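Side-chain contact in SAM-dependent O-methyltransferase (PDB 1O54), which probably methylates N1 of adenosine 58 in tRNA, using S-adenosyl-L-methionine as the methyl donor, and works as a homotetramer: residues Val26-Glu31 with Gly51-Asn56. Residues are numbered along the deposited sequence; the frame is centred on the assembly and turned at random.
Sequences VLLSFE and GIIDLN
Ile53 meets both Leu28 and Phe30, a compact example of how one beta-branched side chain can fill the gap between two strands that share no hydrogen bond. The aliphatic part of the contact is end-on: CD1 of Leu28 reaches CG2 of Ile53 at 3.9 Å, the two side chains approaching tip to tip, and lies 4.1 Å from CD1 of Ile53. The same Leu28 methyl lies 4.3 Å from CD2 of Leu55, whose side chain starts off across the contact and only bends nearer at its end. In Ile53, CG1 is anti to the carbonyl carbon (chi1 -54°), which brings CD1 toward the aromatic ring while keeping it beside Leu28.

These residues lie in the small N-terminal beta domain, remote from the predicted cofactor site. Strand 25-30, paired with 35-39 and 74-78 in an antiparallel sheet, turns alternate side chains inward to face strand 51-54 of the hairpin formed with 45-48. The CA atoms of Leu28 and Ile53 are 9.4 Å apart, a spacing bridged wholly by side chains.

The aromatic part is tighter. CD1 of Ile53 comes obliquely to the far end of the Phe30 ring, 3.6 Å from CZ, while Leu50 and Thr69 also touch Phe30. Cutting Ile53 back to an alanine removes CG2 and the CG1-CD1 arm, and would probably leave the ring end and the Leu28 methyl without their shared partner, opening a gap between sheet and hairpin.

Within 51-56, OD1 of Asp54, at the N-cap, accepts a weak capping bond from Asn56 N at 3.2 Å, just ahead of a short, weakly bonded helix.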
ATOM      1  N   VAL A  26       4.613 -29.851  18.129  1.00 28.95           N
ATOM      2  CA  VAL A  26       3.202 -29.701  17.815  1.00 30.07           C
ATOM      3  C   VAL A  26       2.815 -28.261  18.021  1.00 29.49           C
ATOM      4  O   VAL A  26       3.439 -27.529  18.813  1.00 29.53           O
ATOM      5  CB  VAL A  26       2.286 -30.559  18.731  1.00 30.39           C
ATOM      6  CG1 VAL A  26       2.497 -32.005  18.450  1.00 33.60           C
ATOM      7  CG2 VAL A  26       2.536 -30.248  20.164  1.00 32.02           C
ATOM      8  N   LEU A  27       1.747 -27.884  17.362  1.00 27.99           N
ATOM      9  CA  LEU A  27       1.172 -26.584  17.515  1.00 28.76           C
ATOM     10  C   LEU A  27      -0.244 -26.770  18.019  1.00 28.49           C
ATOM     11  O   LEU A  27      -1.055 -27.423  17.354  1.00 28.85           O
ATOM     12  CB  LEU A  27       1.150 -25.876  16.172  1.00 28.40           C
ATOM     13  CG  LEU A  27       0.471 -24.521  16.146  1.00 33.15           C
ATOM     14  CD1 LEU A  27       1.168 -23.563  17.049  1.00 37.49           C
ATOM     15  CD2 LEU A  27       0.484 -24.018  14.744  1.00 35.90           C
ATOM     16  N   LEU A  28      -0.540 -26.234  19.202  1.00 27.26           N
ATOM     17  CA  LEU A  28      -1.878 -26.317  19.764  1.00 27.69           C
ATOM     18  C   LEU A  28      -2.607 -24.983  19.542  1.00 29.22           C
ATOM     19  O   LEU A  28      -2.126 -23.931  19.989  1.00 29.32           O
ATOM     20  CB  LEU A  28      -1.816 -26.644  21.253  1.00 27.75           C
ATOM     21  CG  LEU A  28      -0.959 -27.867  21.578  1.00 28.91           C
ATOM     22  CD1 LEU A  28      -0.857 -28.110  23.073  1.00 31.06           C
ATOM     23  CD2 LEU A  28      -1.502 -29.116  20.866  1.00 30.32           C
ATOM     24  N   SER A  29      -3.753 -25.027  18.868  1.00 29.44           N
ATOM     25  CA  SER A  29      -4.424 -23.811  18.413  1.00 30.31           C
ATOM     26  C   SER A  29      -5.814 -23.697  19.041  1.00 31.33           C
ATOM     27  O   SER A  29      -6.617 -24.613  18.927  1.00 29.95           O
ATOM     28  CB  SER A  29      -4.510 -23.845  16.893  1.00 30.42           C
ATOM     29  OG  SER A  29      -5.111 -22.672  16.394  1.00 31.34           O
ATOM     30  N   PHE A  30      -6.107 -22.562  19.690  1.00 33.62           N
ATOM     31  CA  PHE A  30      -7.346 -22.383  20.450  1.00 35.25           C
ATOM     32  C   PHE A  30      -8.338 -21.374  19.834  1.00 38.25           C
ATOM     33  O   PHE A  30      -7.962 -20.581  18.985  1.00 37.99           O
ATOM     34  CB  PHE A  30      -6.974 -22.040  21.900  1.00 35.48           C
ATOM     35  CG  PHE A  30      -6.391 -23.216  22.630  1.00 33.92           C
ATOM     36  CD1 PHE A  30      -5.034 -23.490  22.554  1.00 34.28           C
ATOM     37  CD2 PHE A  30      -7.211 -24.091  23.328  1.00 34.16           C
ATOM     38  CE1 PHE A  30      -4.506 -24.614  23.170  1.00 35.13           C
ATOM     39  CE2 PHE A  30      -6.689 -25.211  23.934  1.00 32.50           C
ATOM     40  CZ  PHE A  30      -5.325 -25.462  23.852  1.00 32.63           C
ATOM     41  N   GLU A  31      -9.599 -21.431  20.285  1.00 42.11           N
ATOM     42  CA  GLU A  31     -10.691 -20.576  19.762  1.00 45.02           C
ATOM     43  C   GLU A  31     -10.372 -19.074  19.778  1.00 46.05           C
ATOM     44  O   GLU A  31     -10.740 -18.355  18.839  1.00 47.74           O
ATOM     45  CB  GLU A  31     -12.009 -20.813  20.521  1.00 46.12           C
ATOM     46  CG  GLU A  31     -12.629 -22.210  20.379  1.00 49.55           C
ATOM     47  CD  GLU A  31     -13.890 -22.400  21.223  1.00 54.50           C
ATOM     48  OE1 GLU A  31     -13.990 -21.798  22.328  1.00 58.91           O
ATOM     49  OE2 GLU A  31     -14.793 -23.165  20.801  1.00 57.68           O
ATOM     50  N   GLY A  51      -5.901 -22.664  30.664  1.00 38.75           N
ATOM     51  CA  GLY A  51      -5.886 -23.798  31.565  1.00 38.35           C
ATOM     52  C   GLY A  51      -4.698 -24.682  31.283  1.00 37.85           C
ATOM     53  O   GLY A  51      -3.804 -24.314  30.513  1.00 37.96           O
ATOM     54  N   ILE A  52      -4.705 -25.857  31.903  1.00 36.62           N
ATOM     55  CA  ILE A  52      -3.608 -26.795  31.800  1.00 36.53           C
ATOM     56  C   ILE A  52      -3.860 -27.759  30.654  1.00 35.91           C
ATOM     57  O   ILE A  52      -4.955 -28.304  30.531  1.00 35.28           O
ATOM     58  CB  ILE A  52      -3.461 -27.606  33.116  1.00 36.63           C
ATOM     59  CG1 ILE A  52      -3.166 -26.651  34.276  1.00 37.79           C
ATOM     60  CG2 ILE A  52      -2.350 -28.660  32.963  1.00 36.86           C
ATOM     61  CD1 ILE A  52      -3.218 -27.283  35.621  1.00 38.60           C
ATOM     62  N   ILE A  53      -2.832 -27.971  29.840  1.00 35.87           N
ATOM     63  CA  ILE A  53      -2.876 -28.966  28.769  1.00 35.31           C
ATOM     64  C   ILE A  53      -1.953 -30.120  29.169  1.00 34.62           C
ATOM     65  O   ILE A  53      -0.770 -29.935  29.398  1.00 33.60           O
ATOM     66  CB  ILE A  53      -2.444 -28.355  27.429  1.00 36.08           C
ATOM     67  CG1 ILE A  53      -3.273 -27.102  27.127  1.00 36.58           C
ATOM     68  CG2 ILE A  53      -2.612 -29.380  26.324  1.00 36.38           C
ATOM     69  CD1 ILE A  53      -2.621 -26.137  26.175  1.00 37.86           C
ATOM     70  N   ASP A  54      -2.527 -31.311  29.263  1.00 33.49           N
ATOM     71  CA  ASP A  54      -1.769 -32.517  29.538  1.00 33.66           C
ATOM     72  C   ASP A  54      -1.225 -33.121  28.234  1.00 33.22           C
ATOM     73  O   ASP A  54      -1.986 -33.680  27.448  1.00 33.29           O
ATOM     74  CB  ASP A  54      -2.700 -33.510  30.240  1.00 33.59           C
ATOM     75  CG  ASP A  54      -2.004 -34.786  30.644  1.00 34.78           C
ATOM     76  OD1 ASP A  54      -0.786 -34.914  30.395  1.00 38.39           O
ATOM     77  OD2 ASP A  54      -2.593 -35.711  31.245  1.00 39.78           O
ATOM     78  N   LEU A  55       0.080 -33.009  28.000  1.00 32.90           N
ATOM     79  CA  LEU A  55       0.650 -33.463  26.720  1.00 33.25           C
ATOM     80  C   LEU A  55       0.573 -34.980  26.528  1.00 33.24           C
ATOM     81  O   LEU A  55       0.537 -35.448  25.397  1.00 32.91           O
ATOM     82  CB  LEU A  55       2.094 -32.984  26.554  1.00 33.21           C
ATOM     83  CG  LEU A  55       2.284 -31.461  26.538  1.00 34.36           C
ATOM     84  CD1 LEU A  55       3.751 -31.103  26.253  1.00 35.77           C
ATOM     85  CD2 LEU A  55       1.396 -30.792  25.520  1.00 34.18           C
ATOM     86  N   ASN A  56       0.516 -35.745  27.612  1.00 33.57           N
ATOM     87  CA  ASN A  56       0.213 -37.186  27.497  1.00 33.70           C
ATOM     88  C   ASN A  56      -0.998 -37.493  26.617  1.00 33.71           C
ATOM     89  O   ASN A  56      -0.988 -38.465  25.854  1.00 33.53           O
ATOM     90  CB  ASN A  56       0.015 -37.822  28.878  1.00 33.90           C
ATOM     91  CG  ASN A  56       1.328 -38.112  29.564  1.00 33.97           C
ATOM     92  OD1 ASN A  56       2.368 -38.186  28.912  1.00 35.02           O
ATOM     93  ND2 ASN A  56       1.287 -38.289  30.886  1.00 33.87           N
TER